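Local structure of autophagy protein 5 (Saccharomyces cerevisiae, 2DYO) at residues 250-262 with 273-287. The protein takes part in autophagic vesicle formation and cytoplasm-to-vacuole transport, and is required for selective degradation of the nucleus and of mitochondria. Residues are numbered along the deposited sequence; the frame is centred on the assembly and turned at random.
Sequences DVMVICQGIEIPW and LRSFDGFLYITLVPI
The flat amide of Q256 meets L273 edge-on: NE2 donates to L273 O at 3.1 Å with the acceptor in the amide plane, although the donor stands 48° above the plane of that carbonyl. Of the rings, W262 has V253 CG2 over one face, nearer the ring's margin than its centre, while the edge of Y281 faces the D277 carboxylate, which accepts from Y281 OH through the syn lone pair of OD1. The contact is built on the antiparallel pair 251-255/280-286 of the ubiquitin-like UblB domain, in which strand 280-286 is central and 251-255 continues through a type I' turn into strand 258-260. M252 and V285, then I254 and T283, form the hydrogen-bonded pairs, with M252 N to V285 O at 2.8 Å. Their side chains share one face of the sheet; V251, V253 and L284 take the other, where V251 CG1 meets L284 CB at 3.8 Å. Toward the turn, C255 SG lies anti to the backbone N (chi1 -178°), which carries it to L280 CD1 and to L273 CB at the end of helix 266-273. I260 CD1 and L273 CD2 come tip to tip at 3.9 Å, joining the edge strand to that helix. The Q256 chain folds back at chi2 (-77°), laying CG against L273 CG and directing NE2 to the helix end and also to E45, whose other carboxylate oxygen accepts from F276 N. An alanine here takes away the amide donor of L273 O and E45 OE1, which would probably weaken the tie between the helix end and the UblA domain. T283 OG1, also bonded to Q208, donates to a water that in turn donates to I254 O; a second water accepts from Q256 N and donates to Y281 O at 2.7 Å.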
ATOM      1  N   ASP A 250      -3.896 -14.169  20.991  1.00 36.32           N
ATOM      2  CA  ASP A 250      -2.665 -13.396  21.138  1.00 38.61           C
ATOM      3  C   ASP A 250      -2.286 -12.724  19.825  1.00 37.81           C
ATOM      4  O   ASP A 250      -1.166 -12.234  19.651  1.00 37.98           O
ATOM      5  CB  ASP A 250      -1.520 -14.299  21.602  1.00 42.04           C
ATOM      6  CG  ASP A 250      -0.247 -13.527  21.877  1.00 44.71           C
ATOM      7  OD1 ASP A 250      -0.325 -12.491  22.571  1.00 48.14           O
ATOM      8  OD2 ASP A 250       0.829 -13.950  21.405  1.00 49.22           O
ATOM      9  N   VAL A 251      -3.233 -12.705  18.898  1.00 35.91           N
ATOM     10  CA  VAL A 251      -3.013 -12.094  17.598  1.00 33.26           C
ATOM     11  C   VAL A 251      -3.945 -10.904  17.453  1.00 30.04           C
ATOM     12  O   VAL A 251      -5.116 -10.991  17.812  1.00 30.14           O
ATOM     13  CB  VAL A 251      -3.355 -13.066  16.439  1.00 36.22           C
ATOM     14  CG1 VAL A 251      -2.853 -12.497  15.127  1.00 36.03           C
ATOM     15  CG2 VAL A 251      -2.775 -14.439  16.700  1.00 36.97           C
ATOM     16  N   MET A 252      -3.425  -9.789  16.952  1.00 26.87           N
ATOM     17  CA  MET A 252      -4.261  -8.617  16.709  1.00 25.97           C
ATOM     18  C   MET A 252      -4.296  -8.444  15.197  1.00 24.08           C
ATOM     19  O   MET A 252      -3.281  -8.601  14.528  1.00 22.79           O
ATOM     20  CB  MET A 252      -3.675  -7.356  17.357  1.00 28.35           C
ATOM     21  CG  MET A 252      -4.397  -6.074  16.947  1.00 33.11           C
ATOM     22  SD  MET A 252      -3.889  -4.612  17.889  1.00 39.29           S
ATOM     23  CE  MET A 252      -2.280  -4.312  17.249  1.00 39.84           C
ATOM     24  N   VAL A 253      -5.474  -8.148  14.665  1.00 22.88           N
ATOM     25  CA  VAL A 253      -5.643  -7.956  13.236  1.00 22.59           C
ATOM     26  C   VAL A 253      -5.612  -6.468  12.935  1.00 21.98           C
ATOM     27  O   VAL A 253      -6.387  -5.705  13.499  1.00 22.85           O
ATOM     28  CB  VAL A 253      -6.984  -8.530  12.767  1.00 22.80           C
ATOM     29  CG1 VAL A 253      -7.169  -8.285  11.269  1.00 24.06           C
ATOM     30  CG2 VAL A 253      -7.031 -10.019  13.081  1.00 22.40           C
ATOM     31  N   ILE A 254      -4.699  -6.072  12.054  1.00 21.42           N
ATOM     32  CA  ILE A 254      -4.547  -4.680  11.645  1.00 21.20           C
ATOM     33  C   ILE A 254      -4.870  -4.565  10.157  1.00 20.14           C
ATOM     34  O   ILE A 254      -4.281  -5.260   9.325  1.00 20.96           O
ATOM     35  CB  ILE A 254      -3.095  -4.182  11.856  1.00 21.57           C
ATOM     36  CG1 ILE A 254      -2.725  -4.239  13.341  1.00 22.90           C
ATOM     37  CG2 ILE A 254      -2.946  -2.762  11.308  1.00 21.17           C
ATOM     38  CD1 ILE A 254      -3.638  -3.425  14.242  1.00 26.09           C
ATOM     39  N   CYS A 255      -5.818  -3.698   9.831  1.00 20.44           N
ATOM     40  CA  CYS A 255      -6.214  -3.463   8.450  1.00 18.76           C
ATOM     41  C   CYS A 255      -6.245  -1.957   8.257  1.00 18.47           C
ATOM     42  O   CYS A 255      -6.836  -1.247   9.063  1.00 18.21           O
ATOM     43  CB  CYS A 255      -7.603  -4.047   8.182  0.70 18.66           C
ATOM     44  SG  CYS A 255      -8.172  -3.859   6.494  0.70 20.18           S
ATOM     45  N   GLN A 256      -5.604  -1.467   7.201  1.00 16.55           N
ATOM     46  CA  GLN A 256      -5.589  -0.031   6.948  1.00 19.63           C
ATOM     47  C   GLN A 256      -5.134   0.742   8.188  1.00 19.81           C
ATOM     48  O   GLN A 256      -5.721   1.767   8.554  1.00 19.60           O
ATOM     49  CB  GLN A 256      -6.983   0.450   6.528  1.00 18.02           C
ATOM     50  CG  GLN A 256      -7.407  -0.005   5.134  1.00 17.23           C
ATOM     51  CD  GLN A 256      -6.740   0.785   4.013  1.00 18.78           C
ATOM     52  OE1 GLN A 256      -5.957   1.704   4.259  1.00 20.18           O
ATOM     53  NE2 GLN A 256      -7.059   0.431   2.774  1.00 13.31           N
ATOM     54  N   GLY A 257      -4.098   0.225   8.839  1.00 17.71           N
ATOM     55  CA  GLY A 257      -3.550   0.886  10.009  1.00 20.11           C
ATOM     56  C   GLY A 257      -4.378   0.927  11.277  1.00 19.98           C
ATOM     57  O   GLY A 257      -3.979   1.592  12.236  1.00 21.09           O
ATOM     58  N   ILE A 258      -5.518   0.238  11.311  1.00 19.86           N
ATOM     59  CA  ILE A 258      -6.337   0.242  12.522  1.00 20.29           C
ATOM     60  C   ILE A 258      -6.645  -1.169  13.023  1.00 22.02           C
ATOM     61  O   ILE A 258      -6.491  -2.147  12.292  1.00 21.57           O
ATOM     62  CB  ILE A 258      -7.682   0.990  12.320  1.00 20.26           C
ATOM     63  CG1 ILE A 258      -8.567   0.227  11.332  1.00 19.54           C
ATOM     64  CG2 ILE A 258      -7.425   2.408  11.818  1.00 18.03           C
ATOM     65  CD1 ILE A 258     -10.004   0.720  11.302  1.00 21.96           C
ATOM     66  N   GLU A 259      -7.090  -1.259  14.274  1.00 23.19           N
ATOM     67  CA  GLU A 259      -7.430  -2.538  14.891  1.00 23.33           C
ATOM     68  C   GLU A 259      -8.817  -2.994  14.454  1.00 21.97           C
ATOM     69  O   GLU A 259      -9.769  -2.217  14.481  1.00 22.78           O
ATOM     70  CB  GLU A 259      -7.398  -2.408  16.417  1.00 26.97           C
ATOM     71  CG  GLU A 259      -7.595  -3.728  17.148  1.00 33.28           C
ATOM     72  CD  GLU A 259      -7.738  -3.547  18.651  1.00 38.70           C
ATOM     73  OE1 GLU A 259      -6.962  -2.755  19.229  1.00 39.02           O
ATOM     74  OE2 GLU A 259      -8.620  -4.200  19.249  1.00 38.19           O
ATOM     75  N   ILE A 260      -8.932  -4.258  14.053  1.00 20.77           N
ATOM     76  CA  ILE A 260     -10.205  -4.803  13.613  1.00 19.59           C
ATOM     77  C   ILE A 260     -10.687  -5.888  14.584  1.00 19.64           C
ATOM     78  O   ILE A 260      -9.947  -6.819  14.911  1.00 19.76           O
ATOM     79  CB  ILE A 260     -10.090  -5.402  12.188  1.00 20.36           C
ATOM     80  CG1 ILE A 260      -9.557  -4.343  11.209  1.00 21.73           C
ATOM     81  CG2 ILE A 260     -11.445  -5.893  11.721  1.00 20.62           C
ATOM     82  CD1 ILE A 260     -10.456  -3.131  11.034  1.00 18.26           C
ATOM     83  N   PRO A 261     -11.933  -5.767  15.071  1.00 22.23           N
ATOM     84  CA  PRO A 261     -12.525  -6.734  16.009  1.00 23.67           C
ATOM     85  C   PRO A 261     -12.759  -8.086  15.332  1.00 23.11           C
ATOM     86  O   PRO A 261     -13.043  -8.139  14.138  1.00 22.81           O
ATOM     87  CB  PRO A 261     -13.852  -6.080  16.401  1.00 24.35           C
ATOM     88  CG  PRO A 261     -13.653  -4.624  16.112  1.00 28.09           C
ATOM     89  CD  PRO A 261     -12.852  -4.640  14.836  1.00 23.62           C
ATOM     90  N   TRP A 262     -12.662  -9.176  16.092  1.00 23.87           N
ATOM     91  CA  TRP A 262     -12.882 -10.502  15.518  1.00 23.26           C
ATOM     92  C   TRP A 262     -14.305 -10.722  15.013  1.00 23.05           C
ATOM     93  O   TRP A 262     -14.523 -11.541  14.120  1.00 21.32           O
ATOM     94  CB  TRP A 262     -12.548 -11.604  16.530  1.00 26.09           C
ATOM     95  CG  TRP A 262     -11.081 -11.808  16.739  1.00 27.69           C
ATOM     96  CD1 TRP A 262     -10.322 -11.312  17.758  1.00 28.35           C
ATOM     97  CD2 TRP A 262     -10.190 -12.546  15.893  1.00 27.48           C
ATOM     98  NE1 TRP A 262      -9.009 -11.697  17.600  1.00 28.95           N
ATOM     99  CE2 TRP A 262      -8.900 -12.454  16.464  1.00 29.17           C
ATOM    100  CE3 TRP A 262     -10.354 -13.278  14.708  1.00 28.18           C
ATOM    101  CZ2 TRP A 262      -7.777 -13.066  15.890  1.00 30.82           C
ATOM    102  CZ3 TRP A 262      -9.239 -13.889  14.135  1.00 28.98           C
ATOM    103  CH2 TRP A 262      -7.965 -13.778  14.730  1.00 31.18           C
ATOM    104  N   LEU A 273     -12.671  -1.624   3.503  1.00 19.51           N
ATOM    105  CA  LEU A 273     -11.256  -1.391   3.742  1.00 19.59           C
ATOM    106  C   LEU A 273     -10.247  -1.981   2.753  1.00 19.36           C
ATOM    107  O   LEU A 273      -9.040  -1.922   2.997  1.00 19.19           O
ATOM    108  CB  LEU A 273     -10.913  -1.836   5.170  1.00 20.85           C
ATOM    109  CG  LEU A 273     -11.063  -0.756   6.251  1.00 25.86           C
ATOM    110  CD1 LEU A 273     -12.391  -0.022   6.107  1.00 26.37           C
ATOM    111  CD2 LEU A 273     -10.934  -1.392   7.622  1.00 23.71           C
ATOM    112  N   ARG A 274     -10.709  -2.541   1.636  1.00 18.56           N
ATOM    113  CA  ARG A 274      -9.757  -3.091   0.669  1.00 19.44           C
ATOM    114  C   ARG A 274      -8.846  -1.962   0.194  1.00 17.90           C
ATOM    115  O   ARG A 274      -9.236  -0.794   0.216  1.00 16.12           O
ATOM    116  CB  ARG A 274     -10.478  -3.701  -0.537  1.00 17.76           C
ATOM    117  CG  ARG A 274     -11.208  -2.688  -1.410  1.00 20.40           C
ATOM    118  CD  ARG A 274     -11.815  -3.367  -2.626  1.00 18.87           C
ATOM    119  NE  ARG A 274     -12.626  -2.441  -3.415  1.00 21.53           N
ATOM    120  CZ  ARG A 274     -13.306  -2.782  -4.504  1.00 20.78           C
ATOM    121  NH1 ARG A 274     -13.275  -4.031  -4.944  1.00 23.98           N
ATOM    122  NH2 ARG A 274     -14.024  -1.872  -5.150  1.00 21.96           N
ATOM    123  N   SER A 275      -7.634  -2.314  -0.224  1.00 17.67           N
ATOM    124  CA  SER A 275      -6.670  -1.332  -0.698  1.00 18.60           C
ATOM    125  C   SER A 275      -6.923  -0.956  -2.163  1.00 17.87           C
ATOM    126  O   SER A 275      -7.784  -1.547  -2.821  1.00 16.93           O
ATOM    127  CB  SER A 275      -5.252  -1.870  -0.513  1.00 19.45           C
ATOM    128  OG  SER A 275      -4.997  -2.135   0.862  1.00 19.69           O
ATOM    129  N   PHE A 276      -6.157   0.010  -2.669  1.00 17.28           N
ATOM    130  CA  PHE A 276      -6.334   0.508  -4.034  1.00 18.48           C
ATOM    131  C   PHE A 276      -5.988  -0.461  -5.167  1.00 18.78           C
ATOM    132  O   PHE A 276      -6.224  -0.147  -6.333  1.00 18.06           O
ATOM    133  CB  PHE A 276      -5.562   1.826  -4.215  1.00 17.74           C
ATOM    134  CG  PHE A 276      -4.117   1.644  -4.583  1.00 17.57           C
ATOM    135  CD1 PHE A 276      -3.685   1.870  -5.891  1.00 16.57           C
ATOM    136  CD2 PHE A 276      -3.184   1.250  -3.628  1.00 15.01           C
ATOM    137  CE1 PHE A 276      -2.339   1.701  -6.243  1.00 16.57           C
ATOM    138  CE2 PHE A 276      -1.834   1.077  -3.965  1.00 18.07           C
ATOM    139  CZ  PHE A 276      -1.410   1.304  -5.277  1.00 16.87           C
ATOM    140  N   ASP A 277      -5.431  -1.623  -4.837  1.00 18.94           N
ATOM    141  CA  ASP A 277      -5.112  -2.610  -5.866  1.00 20.11           C
ATOM    142  C   ASP A 277      -6.196  -3.685  -5.898  1.00 19.84           C
ATOM    143  O   ASP A 277      -6.068  -4.688  -6.597  1.00 18.59           O
ATOM    144  CB  ASP A 277      -3.743  -3.254  -5.621  1.00 18.48           C
ATOM    145  CG  ASP A 277      -3.681  -4.042  -4.326  1.00 21.51           C
ATOM    146  OD1 ASP A 277      -2.654  -4.720  -4.118  1.00 21.33           O
ATOM    147  OD2 ASP A 277      -4.638  -3.984  -3.518  1.00 19.13           O
ATOM    148  N   GLY A 278      -7.266  -3.463  -5.134  1.00 19.55           N
ATOM    149  CA  GLY A 278      -8.372  -4.407  -5.106  1.00 19.47           C
ATOM    150  C   GLY A 278      -8.308  -5.496  -4.050  1.00 20.05           C
ATOM    151  O   GLY A 278      -9.305  -6.174  -3.793  1.00 21.70           O
ATOM    152  N   PHE A 279      -7.145  -5.671  -3.435  1.00 18.99           N
ATOM    153  CA  PHE A 279      -6.987  -6.688  -2.401  1.00 17.88           C
ATOM    154  C   PHE A 279      -7.159  -6.125  -0.998  1.00 17.92           C
ATOM    155  O   PHE A 279      -6.777  -4.982  -0.720  1.00 16.56           O
ATOM    156  CB  PHE A 279      -5.599  -7.344  -2.476  1.00 18.82           C
ATOM    157  CG  PHE A 279      -5.496  -8.451  -3.487  1.00 21.35           C
ATOM    158  CD1 PHE A 279      -5.123  -8.187  -4.799  1.00 24.37           C
ATOM    159  CD2 PHE A 279      -5.771  -9.765  -3.121  1.00 22.24           C
ATOM    160  CE1 PHE A 279      -5.023  -9.220  -5.736  1.00 23.97           C
ATOM    161  CE2 PHE A 279      -5.673 -10.803  -4.049  1.00 23.89           C
ATOM    162  CZ  PHE A 279      -5.300 -10.527  -5.358  1.00 26.38           C
ATOM    163  N   LEU A 280      -7.752  -6.932  -0.123  1.00 17.75           N
ATOM    164  CA  LEU A 280      -7.903  -6.558   1.280  1.00 16.50           C
ATOM    165  C   LEU A 280      -6.660  -7.131   1.944  1.00 16.91           C
ATOM    166  O   LEU A 280      -6.360  -8.313   1.778  1.00 15.36           O
ATOM    167  CB  LEU A 280      -9.136  -7.208   1.908  1.00 17.20           C
ATOM    168  CG  LEU A 280      -9.172  -7.085   3.440  1.00 18.11           C
ATOM    169  CD1 LEU A 280      -9.331  -5.613   3.846  1.00 20.28           C
ATOM    170  CD2 LEU A 280     -10.314  -7.913   3.990  1.00 21.24           C
ATOM    171  N   TYR A 281      -5.927  -6.302   2.680  1.00 16.59           N
ATOM    172  CA  TYR A 281      -4.727  -6.772   3.356  1.00 17.45           C
ATOM    173  C   TYR A 281      -4.882  -6.710   4.865  1.00 18.96           C
ATOM    174  O   TYR A 281      -5.327  -5.699   5.409  1.00 17.35           O
ATOM    175  CB  TYR A 281      -3.502  -5.916   3.002  1.00 18.74           C
ATOM    176  CG  TYR A 281      -3.008  -6.016   1.582  1.00 18.10           C
ATOM    177  CD1 TYR A 281      -3.581  -5.261   0.570  1.00 17.74           C
ATOM    178  CD2 TYR A 281      -1.928  -6.841   1.262  1.00 16.64           C
ATOM    179  CE1 TYR A 281      -3.088  -5.312  -0.737  1.00 15.74           C
ATOM    180  CE2 TYR A 281      -1.431  -6.904  -0.033  1.00 18.31           C
ATOM    181  CZ  TYR A 281      -2.012  -6.133  -1.025  1.00 16.85           C
ATOM    182  OH  TYR A 281      -1.504  -6.159  -2.295  1.00 18.44           O
ATOM    183  N   ILE A 282      -4.541  -7.794   5.548  1.00 18.10           N
ATOM    184  CA  ILE A 282      -4.575  -7.736   6.996  1.00 18.33           C
ATOM    185  C   ILE A 282      -3.177  -8.059   7.478  1.00 18.09           C
ATOM    186  O   ILE A 282      -2.456  -8.867   6.873  1.00 17.39           O
ATOM    187  CB  ILE A 282      -5.624  -8.684   7.635  1.00 19.97           C
ATOM    188  CG1 ILE A 282      -5.374 -10.131   7.237  1.00 20.79           C
ATOM    189  CG2 ILE A 282      -7.035  -8.251   7.222  1.00 19.91           C
ATOM    190  CD1 ILE A 282      -6.452 -11.064   7.763  1.00 24.27           C
ATOM    191  N   THR A 283      -2.777  -7.382   8.544  1.00 16.49           N
ATOM    192  CA  THR A 283      -1.459  -7.579   9.122  1.00 19.50           C
ATOM    193  C   THR A 283      -1.640  -8.131  10.529  1.00 19.45           C
ATOM    194  O   THR A 283      -2.340  -7.542  11.349  1.00 19.43           O
ATOM    195  CB  THR A 283      -0.693  -6.244   9.174  1.00 19.49           C
ATOM    196  OG1 THR A 283      -0.533  -5.746   7.838  1.00 21.55           O
ATOM    197  CG2 THR A 283       0.675  -6.425   9.818  1.00 21.11           C
ATOM    198  N   LEU A 284      -1.026  -9.276  10.794  1.00 20.13           N
ATOM    199  CA  LEU A 284      -1.137  -9.908  12.099  1.00 23.95           C
ATOM    200  C   LEU A 284       0.014  -9.468  12.986  1.00 25.23           C
ATOM    201  O   LEU A 284       1.177  -9.602  12.612  1.00 27.24           O
ATOM    202  CB  LEU A 284      -1.120 -11.427  11.950  1.00 24.66           C
ATOM    203  CG  LEU A 284      -2.147 -11.997  10.969  1.00 25.33           C
ATOM    204  CD1 LEU A 284      -1.980 -13.511  10.892  1.00 27.64           C
ATOM    205  CD2 LEU A 284      -3.559 -11.626  11.410  1.00 24.55           C
ATOM    206  N   VAL A 285      -0.311  -8.940  14.158  1.00 28.51           N
ATOM    207  CA  VAL A 285       0.716  -8.498  15.092  1.00 31.06           C
ATOM    208  C   VAL A 285       0.482  -9.102  16.478  1.00 33.95           C
ATOM    209  O   VAL A 285      -0.655  -9.224  16.934  1.00 30.47           O
ATOM    210  CB  VAL A 285       0.735  -6.959  15.212  1.00 32.45           C
ATOM    211  CG1 VAL A 285       0.837  -6.326  13.821  1.00 34.23           C
ATOM    212  CG2 VAL A 285      -0.504  -6.480  15.918  1.00 32.05           C
ATOM    213  N   PRO A 286       1.557  -9.519  17.152  1.00 38.26           N
ATOM    214  CA  PRO A 286       1.391 -10.101  18.485  1.00 41.51           C
ATOM    215  C   PRO A 286       0.877  -9.059  19.473  1.00 44.49           C
ATOM    216  O   PRO A 286       1.309  -7.905  19.444  1.00 44.75           O
ATOM    217  CB  PRO A 286       2.797 -10.576  18.825  1.00 41.44           C
ATOM    218  CG  PRO A 286       3.353 -10.944  17.473  1.00 41.74           C
ATOM    219  CD  PRO A 286       2.912  -9.771  16.633  1.00 39.01           C
ATOM    220  N   ILE A 287      -0.054  -9.455  20.337  1.00 46.52           N
ATOM    221  CA  ILE A 287      -0.589  -8.528  21.330  1.00 50.35           C
ATOM    222  C   ILE A 287       0.353  -8.461  22.525  1.00 52.52           C
ATOM    223  O   ILE A 287       0.724  -7.378  22.968  1.00 54.31           O
ATOM    224  CB  ILE A 287      -1.988  -8.948  21.828  1.00 50.81           C
ATOM    225  CG1 ILE A 287      -2.989  -8.940  20.673  1.00 50.88           C
ATOM    226  CG2 ILE A 287      -2.459  -7.986  22.921  1.00 50.77           C
ATOM    227  CD1 ILE A 287      -4.387  -9.367  21.078  1.00 50.02           C
TER
HETATM  228  O   HOH W   1      -2.764  -4.123   7.383  1.00 19.53           O
HETATM  229  O   HOH W   2      -4.799  -3.083   4.928  1.00 16.31           O